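Local coordinates for protein 6-phospho-alpha-glucosidase (Merdibacter massiliensis, PDB 6VC6) that probably hydrolyses 6-phospho-alpha-glucosides as a family 4 glycoside hydrolase that binds NAD and a manganese ion, at residues F80-M85 / E321-V326; Q132-Q135 / W141-N144; L143-P148 / D317-M322. All coordinates share one frame; numbering follows the deposited sequence.

Contact 1 (F80-M85 / E321-V326). With NAD (nicotinamide-adenine-dinucleotide), chain G.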
# COMPACT_ATOMS: atom_id res chain seq x y z
N PHE A 80 4.72 8.36 -16.66
CA PHE A 80 4.48 7.68 -15.39
C PHE A 80 3.23 8.25 -14.73
O PHE A 80 3.01 9.46 -14.75
CB PHE A 80 5.67 7.82 -14.44
CG PHE A 80 6.84 6.96 -14.81
CD1 PHE A 80 6.90 5.64 -14.39
CD2 PHE A 80 7.89 7.46 -15.57
CE1 PHE A 80 7.98 4.84 -14.73
CE2 PHE A 80 8.97 6.67 -15.90
CZ PHE A 80 9.01 5.35 -15.48
N ILE A 81 2.43 7.37 -14.15
CA ILE A 81 1.26 7.75 -13.37
C ILE A 81 1.44 7.21 -11.96
O ILE A 81 1.51 5.99 -11.76
CB ILE A 81 -0.05 7.22 -13.99
CG1 ILE A 81 -0.15 7.63 -15.46
CG2 ILE A 81 -1.25 7.71 -13.20
CD1 ILE A 81 -0.32 9.12 -15.66
N PHE A 82 1.54 8.12 -10.99
CA PHE A 82 1.65 7.76 -9.58
C PHE A 82 0.25 7.80 -8.98
O PHE A 82 -0.35 8.88 -8.86
CB PHE A 82 2.59 8.70 -8.83
CG PHE A 82 4.04 8.56 -9.21
CD1 PHE A 82 4.45 7.66 -10.18
CD2 PHE A 82 5.01 9.33 -8.58
CE1 PHE A 82 5.78 7.53 -10.53
CE2 PHE A 82 6.34 9.21 -8.92
CZ PHE A 82 6.73 8.31 -9.89
N MSE A 83 -0.28 6.65 -8.59
CA MSE A 83 -1.64 6.57 -8.06
C MSE A 83 -1.65 6.39 -6.55
O MSE A 83 -1.10 5.42 -6.03
CB MSE A 83 -2.41 5.44 -8.73
CG MSE A 83 -2.21 5.35 -10.23
SE MSE A 83 -3.67 4.43 -11.14
CE MSE A 83 -5.04 5.79 -10.94
N GLN A 84 -2.28 7.32 -5.84
CA GLN A 84 -2.41 7.26 -4.39
C GLN A 84 -3.77 7.80 -3.96
O GLN A 84 -3.88 8.63 -3.05
CB GLN A 84 -1.27 8.02 -3.70
CG GLN A 84 -1.11 9.47 -4.13
CD GLN A 84 -0.08 10.21 -3.29
OE1 GLN A 84 0.04 11.43 -3.37
NE2 GLN A 84 0.66 9.46 -2.47
N MSE A 85 -4.82 7.30 -4.59
CA MSE A 85 -6.18 7.65 -4.24
C MSE A 85 -6.64 6.91 -3.01
O MSE A 85 -6.08 5.87 -2.72
CB MSE A 85 -7.15 7.35 -5.39
CG MSE A 85 -7.43 5.86 -5.58
SE MSE A 85 -9.02 5.42 -6.64
CE MSE A 85 -8.55 6.46 -8.21
N GLU A 321 9.95 8.44 -1.64
CA GLU A 321 11.19 8.13 -2.33
C GLU A 321 11.16 6.75 -2.96
O GLU A 321 11.75 6.55 -4.03
CB GLU A 321 12.37 8.22 -1.36
CG GLU A 321 12.84 9.64 -1.10
CD GLU A 321 14.20 9.69 -0.43
OE1 GLU A 321 14.80 8.61 -0.22
OE2 GLU A 321 14.66 10.80 -0.10
N MSE A 322 10.46 5.80 -2.35
CA MSE A 322 10.50 4.45 -2.87
C MSE A 322 9.79 4.33 -4.21
O MSE A 322 10.22 3.58 -5.08
CB MSE A 322 9.86 3.47 -1.90
CG MSE A 322 10.08 2.05 -2.36
SE MSE A 322 9.52 0.72 -1.08
CE MSE A 322 7.80 0.31 -1.90
N MSE A 323 8.69 5.05 -4.36
CA MSE A 323 7.97 5.05 -5.62
C MSE A 323 8.81 5.72 -6.70
O MSE A 323 8.82 5.28 -7.85
CB MSE A 323 6.61 5.75 -5.50
CG MSE A 323 5.83 5.77 -6.81
SE MSE A 323 3.91 6.09 -6.65
CE MSE A 323 3.29 4.26 -6.42
N ILE A 324 9.53 6.78 -6.32
CA ILE A 324 10.41 7.44 -7.28
C ILE A 324 11.56 6.51 -7.66
O ILE A 324 11.93 6.42 -8.84
CB ILE A 324 10.94 8.77 -6.71
CG1 ILE A 324 9.78 9.74 -6.45
CG2 ILE A 324 11.95 9.40 -7.66
CD1 ILE A 324 10.20 10.99 -5.73
N LYS A 325 12.12 5.80 -6.68
CA LYS A 325 13.19 4.85 -6.98
C LYS A 325 12.69 3.72 -7.87
O LYS A 325 13.42 3.22 -8.72
CB LYS A 325 13.79 4.30 -5.69
CG LYS A 325 14.53 5.33 -4.85
CD LYS A 325 15.94 5.55 -5.36
CE LYS A 325 16.64 6.64 -4.57
NZ LYS A 325 16.49 6.45 -3.10
N VAL A 326 11.43 3.31 -7.68
CA VAL A 326 10.84 2.31 -8.56
C VAL A 326 10.72 2.86 -9.97
O VAL A 326 11.01 2.16 -10.96
CB VAL A 326 9.47 1.86 -8.01
CG1 VAL A 326 8.68 1.12 -9.08
CG2 VAL A 326 9.65 0.98 -6.79
PA NAD G . -6.19 10.90 1.73
O1A NAD G . -5.40 11.94 2.49
O2A NAD G . -7.69 10.81 1.90
O5B NAD G . -5.88 11.08 0.16
C5B NAD G . -6.72 10.47 -0.82
C4B NAD G . -6.90 11.41 -1.99
O4B NAD G . -7.36 10.68 -3.14
C3B NAD G . -7.95 12.46 -1.68
O3B NAD G . -7.43 13.76 -1.95
C2B NAD G . -9.10 12.18 -2.62
O2B NAD G . -9.67 13.39 -3.11
C1B NAD G . -8.44 11.39 -3.74
N9A NAD G . -9.39 10.46 -4.40
C8A NAD G . -10.31 9.68 -3.80
N7A NAD G . -11.02 8.96 -4.71
C5A NAD G . -10.55 9.30 -5.93
C6A NAD G . -10.84 8.92 -7.33
N6A NAD G . -11.81 8.02 -7.63
N1A NAD G . -10.11 9.51 -8.31
C2A NAD G . -9.15 10.41 -8.03
N3A NAD G . -8.83 10.80 -6.79
C4A NAD G . -9.48 10.29 -5.71
O3 NAD G . -5.56 9.45 2.01
PN NAD G . -4.04 9.24 2.50
O1N NAD G . -4.06 8.91 3.97
O2N NAD G . -3.18 10.36 1.97
O5D NAD G . -3.68 7.90 1.69
C5D NAD G . -3.34 7.96 0.31
C4D NAD G . -3.38 6.55 -0.26
O4D NAD G . -2.07 5.97 -0.23
C3D NAD G . -4.28 5.66 0.58
O3D NAD G . -5.14 4.91 -0.28
C2D NAD G . -3.34 4.70 1.27
O2D NAD G . -3.94 3.41 1.44
C1D NAD G . -2.18 4.65 0.28
N1N NAD G . -0.94 4.18 0.90
C2N NAD G . -0.47 3.00 0.48
C3N NAD G . 0.69 2.47 1.00
C7N NAD G . 1.17 1.14 0.49
O7N NAD G . 2.05 0.55 1.10
N7N NAD G . 0.61 0.64 -0.60
C4N NAD G . 1.39 3.19 1.96
C5N NAD G . 0.88 4.41 2.38
C6N NAD G . -0.30 4.89 1.82
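Met323 lays its side chain over one face of the Phe82 ring. It is present as selenomethionine. Its CG lies 3.8 Å from the centroid of the Phe82 ring, almost on the ring normal, in a CH-pi contact. Its SE stands over the same face nearer the root of the ring, 3.6 Å from Phe82 CG. This is a Met-aromatic contact. The two side chains slide past each other in opposite directions. Met323 CG is anti to the backbone N (chi1 180°), which sends the chain out from the helix and across the ring. A bend at chi3 (-88°) then turns the methyl off the ring, where it packs on Leu143.

This is the tight part. The other side is looser. Ile324 CG1 meets Phe82 CE2 obliquely at 4.3 Å, and Phe23 of helix 16-25 touches both residues. Further round the helix, Glu321 and Lys325 are partly exposed and form a long salt bridge.

Strand 80-83 belongs to the parallel part of the sheet, in the Rossmann-like NAD-binding fold. Just beyond it, Met85 O accepts a hydrogen bond from NAD O3D at 2.8 Å. The chemistry divides accordingly: apolar and aromatic contacts join strand to helix, while beyond the strand one carbonyl oxygen takes the ribose hydroxyl and the side chain of Met85 lies against the adenine.

Contact 2 (Q132-Q135 / W141-N144)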
# COMPACT_ATOMS: atom_id res chain seq x y z
N GLN A 132 -9.83 5.54 -17.87
CA GLN A 132 -9.63 6.90 -18.31
C GLN A 132 -8.20 7.14 -18.75
O GLN A 132 -7.96 7.76 -19.77
CB GLN A 132 -10.01 7.89 -17.22
CG GLN A 132 -11.50 8.01 -16.98
CD GLN A 132 -11.83 9.06 -15.94
OE1 GLN A 132 -10.97 9.50 -15.20
NE2 GLN A 132 -13.08 9.47 -15.90
N ILE A 133 -7.25 6.63 -17.97
CA ILE A 133 -5.84 6.83 -18.24
C ILE A 133 -5.46 6.19 -19.57
O ILE A 133 -4.75 6.78 -20.36
CB ILE A 133 -4.97 6.20 -17.13
CG1 ILE A 133 -5.20 6.91 -15.80
CG2 ILE A 133 -3.50 6.23 -17.50
CD1 ILE A 133 -4.71 6.13 -14.60
N ARG A 134 -5.97 4.99 -19.81
CA ARG A 134 -5.67 4.24 -21.01
C ARG A 134 -6.27 4.89 -22.25
O ARG A 134 -5.85 4.63 -23.37
CB ARG A 134 -6.07 2.78 -20.86
CG ARG A 134 -5.18 1.99 -19.93
CD ARG A 134 -3.72 2.38 -20.08
NE ARG A 134 -2.84 1.47 -19.36
CZ ARG A 134 -1.62 1.79 -18.95
NH1 ARG A 134 -0.89 0.90 -18.31
NH2 ARG A 134 -1.12 2.98 -19.19
N GLN A 135 -7.30 5.70 -22.04
CA GLN A 135 -7.90 6.50 -23.09
C GLN A 135 -6.92 7.52 -23.68
O GLN A 135 -6.99 7.83 -24.86
CB GLN A 135 -9.17 7.19 -22.59
CG GLN A 135 -10.45 6.45 -22.92
CD GLN A 135 -11.63 6.87 -22.05
OE1 GLN A 135 -11.80 8.04 -21.73
NE2 GLN A 135 -12.45 5.90 -21.68
N TRP A 141 3.56 3.99 -17.69
CA TRP A 141 3.75 3.07 -16.58
C TRP A 141 2.92 3.54 -15.39
O TRP A 141 3.08 4.68 -14.93
CB TRP A 141 5.23 2.98 -16.20
CG TRP A 141 5.91 1.75 -16.73
CD1 TRP A 141 6.79 1.69 -17.77
CD2 TRP A 141 5.75 0.41 -16.25
NE1 TRP A 141 7.20 0.39 -17.97
CE2 TRP A 141 6.58 -0.41 -17.05
CE3 TRP A 141 5.00 -0.18 -15.23
CZ2 TRP A 141 6.67 -1.79 -16.85
CZ3 TRP A 141 5.10 -1.54 -15.04
CH2 TRP A 141 5.92 -2.33 -15.84
N ILE A 142 2.03 2.68 -14.91
CA ILE A 142 1.14 3.01 -13.80
C ILE A 142 1.70 2.36 -12.54
O ILE A 142 1.68 1.13 -12.40
CB ILE A 142 -0.30 2.55 -14.09
CG1 ILE A 142 -0.91 3.39 -15.21
CG2 ILE A 142 -1.14 2.63 -12.83
CD1 ILE A 142 -2.26 2.90 -15.68
N LEU A 143 2.20 3.19 -11.63
CA LEU A 143 2.69 2.74 -10.33
C LEU A 143 1.64 3.08 -9.28
O LEU A 143 1.32 4.26 -9.09
CB LEU A 143 4.03 3.39 -10.00
CG LEU A 143 5.10 3.36 -11.09
CD1 LEU A 143 6.42 3.90 -10.57
CD2 LEU A 143 5.27 1.96 -11.64
N ASN A 144 1.11 2.06 -8.61
CA ASN A 144 -0.06 2.22 -7.76
C ASN A 144 0.31 1.97 -6.30
O ASN A 144 0.82 0.90 -5.96
CB ASN A 144 -1.18 1.27 -8.19
CG ASN A 144 -2.38 1.36 -7.28
OD1 ASN A 144 -2.95 2.43 -7.09
ND2 ASN A 144 -2.77 0.22 -6.71
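Helix 113-136 packs against strand 141-144 with the backbones closest at Ile133 CA and Ile142 CA, 9.1 Å apart. Side chains fill the distance between them.

Ile142 carries the strand's part of the contact. Its CD1 meets both helix residues. Toward Ile133 the approach is tip to tip: Ile142 CD1 lies 4.0 Å from Ile133 CG2 and slightly farther from Ile133 CD1. Toward Arg134 the methyl comes over a flat face. Ile142 CD1 sits 3.4 Å above the plane of the Arg134 guanidinium, over its centre, with Arg134 CZ as its nearest atom at 3.5 Å. NH1 and NH2 are hardly farther from the methyl. Ile142 has an extended chain (chi2 173°), which carries CD1 well out from the strand. Arg134 instead bends at chi2 (-39°), and its end comes nearer the strand than its CB direction would suggest.

The guanidinium has polar partners besides the methyl over its face. Arg134 NE makes a salt bridge with Asp163. NH2 donates to the backbone carbonyls of Ser137 and Ala140, in the turn between helix and strand. NH1 makes a weak bond to Arg165 O. Met83 of the neighbouring strand touches both isoleucines and continues the apolar layer.

The helix is part of the connection from strand 80-83 to its parallel neighbour 141-144, a beta-alpha-beta crossover. On the other side of the sheet, Trp141 and Leu143 pack on helix 318-331.

The guanidinium thus combines two roles. One face accepts an apolar methyl, while its nitrogens tie the turn by hydrogen bonds and pair with Asp163. Those polar bonds probably hold the flat group at the angle the isoleucine meets.

Contact 3 (L143-P148 / D317-M322); sequences LNYSNP and DAHAEM. With NAD (nicotinamide-adenine-dinucleotide), chain G; G6P (6-O-phosphono-alpha-D-glucopyranose), chain F.
Tyr145 and His319 lie face to face in an offset stack, with ring centroids 4.1 Å apart and planes at 14°. His319 CE1 lies over the rim of the tyrosine ring near CE1. His319 CG is anti to the backbone N (chi1 170°), which swings the imidazole from the helix over the Tyr145 ring. Tyr145 OH also donates to His319 O at 2.8 Å, with the acceptor at the ring edge and in its plane.

Both residues reach the cofactor. His319 CE1 is 3.2 Å from NAD C5N, and the nicotinamide N7N donates to Tyr145 O at 3.0 Å in a nearly straight bond (169°). Were the tyrosine replaced by an alanine, His319 O would probably lose its donor and the imidazole its stacking partner.

The segment 143-148 leaves the C-terminal end of strand 141-144, the edge of the parallel sheet where Rossmann-like folds bind the dinucleotide. Here Asn147 ND2 bridges the two ligands, donating to NAD O2D and to G6P O3.

Farther out, Asp171 accepts from His319 ND1. Asn147 OD1 accepts from Ala149 N, beyond the cis peptide before Pro148. Ser146 OG donates to Asn144 OD1 at 2.8 Å.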
# COMPACT_ATOMS: atom_id res chain seq x y z
N LEU A 143 2.20 3.19 -11.63
CA LEU A 143 2.69 2.74 -10.33
C LEU A 143 1.64 3.08 -9.28
O LEU A 143 1.32 4.26 -9.09
CB LEU A 143 4.03 3.39 -10.00
CG LEU A 143 5.10 3.36 -11.09
CD1 LEU A 143 6.42 3.90 -10.57
CD2 LEU A 143 5.27 1.96 -11.64
N ASN A 144 1.11 2.06 -8.61
CA ASN A 144 -0.06 2.22 -7.76
C ASN A 144 0.31 1.97 -6.30
O ASN A 144 0.82 0.90 -5.96
CB ASN A 144 -1.18 1.27 -8.19
CG ASN A 144 -2.38 1.36 -7.28
OD1 ASN A 144 -2.95 2.43 -7.09
ND2 ASN A 144 -2.77 0.22 -6.71
N TYR A 145 -0.02 2.90 -5.43
CA TYR A 145 0.11 2.72 -4.01
C TYR A 145 -1.27 2.46 -3.42
O TYR A 145 -1.38 1.99 -2.31
CB TYR A 145 0.65 4.00 -3.41
CG TYR A 145 2.06 3.97 -2.90
CD1 TYR A 145 2.81 5.12 -2.89
CD2 TYR A 145 2.62 2.83 -2.40
CE1 TYR A 145 4.09 5.13 -2.41
CE2 TYR A 145 3.90 2.83 -1.91
CZ TYR A 145 4.63 3.99 -1.92
OH TYR A 145 5.90 4.01 -1.45
N SER A 146 -2.32 2.77 -4.17
CA SER A 146 -3.67 2.81 -3.62
C SER A 146 -4.11 1.48 -3.04
O SER A 146 -4.02 0.45 -3.68
CB SER A 146 -4.67 3.25 -4.69
OG SER A 146 -4.21 4.36 -5.44
N ASN A 147 -4.64 1.53 -1.82
CA ASN A 147 -5.04 0.34 -1.07
C ASN A 147 -6.53 0.00 -1.22
O ASN A 147 -7.28 0.84 -1.68
CB ASN A 147 -4.68 0.50 0.40
CG ASN A 147 -3.29 0.01 0.71
OD1 ASN A 147 -2.92 -1.10 0.35
ND2 ASN A 147 -2.52 0.82 1.40
N PRO A 148 -6.93 -1.21 -0.85
CA PRO A 148 -6.01 -2.24 -0.36
C PRO A 148 -5.33 -2.96 -1.50
O PRO A 148 -6.01 -3.49 -2.37
CB PRO A 148 -6.91 -3.21 0.39
CG PRO A 148 -8.27 -2.64 0.36
CD PRO A 148 -8.33 -1.56 -0.65
N ASP A 317 8.94 11.43 3.08
CA ASP A 317 10.32 11.17 2.65
C ASP A 317 10.47 9.75 2.14
O ASP A 317 10.44 9.51 0.93
CB ASP A 317 11.29 11.42 3.81
CG ASP A 317 12.55 12.14 3.36
OD1 ASP A 317 12.64 12.50 2.17
OD2 ASP A 317 13.45 12.34 4.20
N ALA A 318 10.63 8.80 3.06
CA ALA A 318 10.88 7.41 2.67
C ALA A 318 9.72 6.85 1.86
O ALA A 318 9.93 6.05 0.93
CB ALA A 318 11.12 6.56 3.92
N HIS A 319 8.49 7.26 2.17
CA HIS A 319 7.33 6.75 1.44
C HIS A 319 7.35 7.23 -0.01
O HIS A 319 7.16 6.43 -0.93
CB HIS A 319 6.04 7.18 2.14
CG HIS A 319 4.81 6.92 1.33
ND1 HIS A 319 4.22 5.67 1.26
CD2 HIS A 319 4.05 7.73 0.56
CE1 HIS A 319 3.16 5.73 0.48
NE2 HIS A 319 3.03 6.97 0.04
N ALA A 320 7.57 8.53 -0.22
CA ALA A 320 7.58 9.06 -1.58
C ALA A 320 8.83 8.64 -2.34
O ALA A 320 8.78 8.50 -3.57
CB ALA A 320 7.47 10.59 -1.54
N GLU A 321 9.95 8.44 -1.64
CA GLU A 321 11.19 8.13 -2.33
C GLU A 321 11.16 6.75 -2.96
O GLU A 321 11.75 6.55 -4.03
CB GLU A 321 12.37 8.22 -1.36
CG GLU A 321 12.84 9.64 -1.10
CD GLU A 321 14.20 9.69 -0.43
OE1 GLU A 321 14.80 8.61 -0.22
OE2 GLU A 321 14.66 10.80 -0.10
N MSE A 322 10.46 5.80 -2.35
CA MSE A 322 10.50 4.45 -2.87
C MSE A 322 9.79 4.33 -4.21
O MSE A 322 10.22 3.58 -5.08
CB MSE A 322 9.86 3.47 -1.90
CG MSE A 322 10.08 2.05 -2.36
SE MSE A 322 9.52 0.72 -1.08
CE MSE A 322 7.80 0.31 -1.90
PA NAD G . -6.19 10.90 1.73
O1A NAD G . -5.40 11.94 2.49
O2A NAD G . -7.69 10.81 1.90
O5B NAD G . -5.88 11.08 0.16
C5B NAD G . -6.72 10.47 -0.82
C4B NAD G . -6.90 11.41 -1.99
O4B NAD G . -7.36 10.68 -3.14
C3B NAD G . -7.95 12.46 -1.68
O3B NAD G . -7.43 13.76 -1.95
C2B NAD G . -9.10 12.18 -2.62
O2B NAD G . -9.67 13.39 -3.11
C1B NAD G . -8.44 11.39 -3.74
N9A NAD G . -9.39 10.46 -4.40
C8A NAD G . -10.31 9.68 -3.80
N7A NAD G . -11.02 8.96 -4.71
C5A NAD G . -10.55 9.30 -5.93
C6A NAD G . -10.84 8.92 -7.33
N6A NAD G . -11.81 8.02 -7.63
N1A NAD G . -10.11 9.51 -8.31
C2A NAD G . -9.15 10.41 -8.03
N3A NAD G . -8.83 10.80 -6.79
C4A NAD G . -9.48 10.29 -5.71
O3 NAD G . -5.56 9.45 2.01
PN NAD G . -4.04 9.24 2.50
O1N NAD G . -4.06 8.91 3.97
O2N NAD G . -3.18 10.36 1.97
O5D NAD G . -3.68 7.90 1.69
C5D NAD G . -3.34 7.96 0.31
C4D NAD G . -3.38 6.55 -0.26
O4D NAD G . -2.07 5.97 -0.23
C3D NAD G . -4.28 5.66 0.58
O3D NAD G . -5.14 4.91 -0.28
C2D NAD G . -3.34 4.70 1.27
O2D NAD G . -3.94 3.41 1.44
C1D NAD G . -2.18 4.65 0.28
N1N NAD G . -0.94 4.18 0.90
C2N NAD G . -0.47 3.00 0.48
C3N NAD G . 0.69 2.47 1.00
C7N NAD G . 1.17 1.14 0.49
O7N NAD G . 2.05 0.55 1.10
N7N NAD G . 0.61 0.64 -0.60
C4N NAD G . 1.39 3.19 1.96
C5N NAD G . 0.88 4.41 2.38
C6N NAD G . -0.30 4.89 1.82
C1 G6P F . 1.56 0.65 6.25
C2 G6P F . 1.14 0.06 4.89
C3 G6P F . 0.15 0.91 4.12
C4 G6P F . -0.88 1.46 5.07
C5 G6P F . -0.17 2.45 5.98
C6 G6P F . -1.13 2.96 7.04
O1 G6P F . 2.99 0.77 6.29
O2 G6P F . 2.31 -0.15 4.09
O3 G6P F . -0.49 0.13 3.10
O4 G6P F . -1.91 2.13 4.34
O5 G6P F . 0.96 1.89 6.66
O6 G6P F . -0.70 4.24 7.48
P G6P F . -1.67 5.17 8.36
O1P G6P F . -2.53 5.85 7.33
O2P G6P F . -2.42 4.20 9.25
O3P G6P F . -0.72 6.07 9.12

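Overall arrangement
Of the segments in these contacts, strand 80-83 comes first along the chain. Helix 113-136 follows, and strand 141-144 then takes its place beside 80-83 in the sheet. Contact 2 closes the short turn between that helix and strand 141-144. Contact 3 begins on the strand where contact 2 ends, the two overlapping at Leu143 and Asn144. Both are nested in the long loop closed by contact 1, and contact 3 shares its far end, Glu321 and Met322. Contact 2 ties one face of the parallel strands to helix 113-136. Contacts 1 and 3 tie the other face and the strand ends to helix 318-331, in the C-terminal domain of the family 4 enzyme, beside NAD.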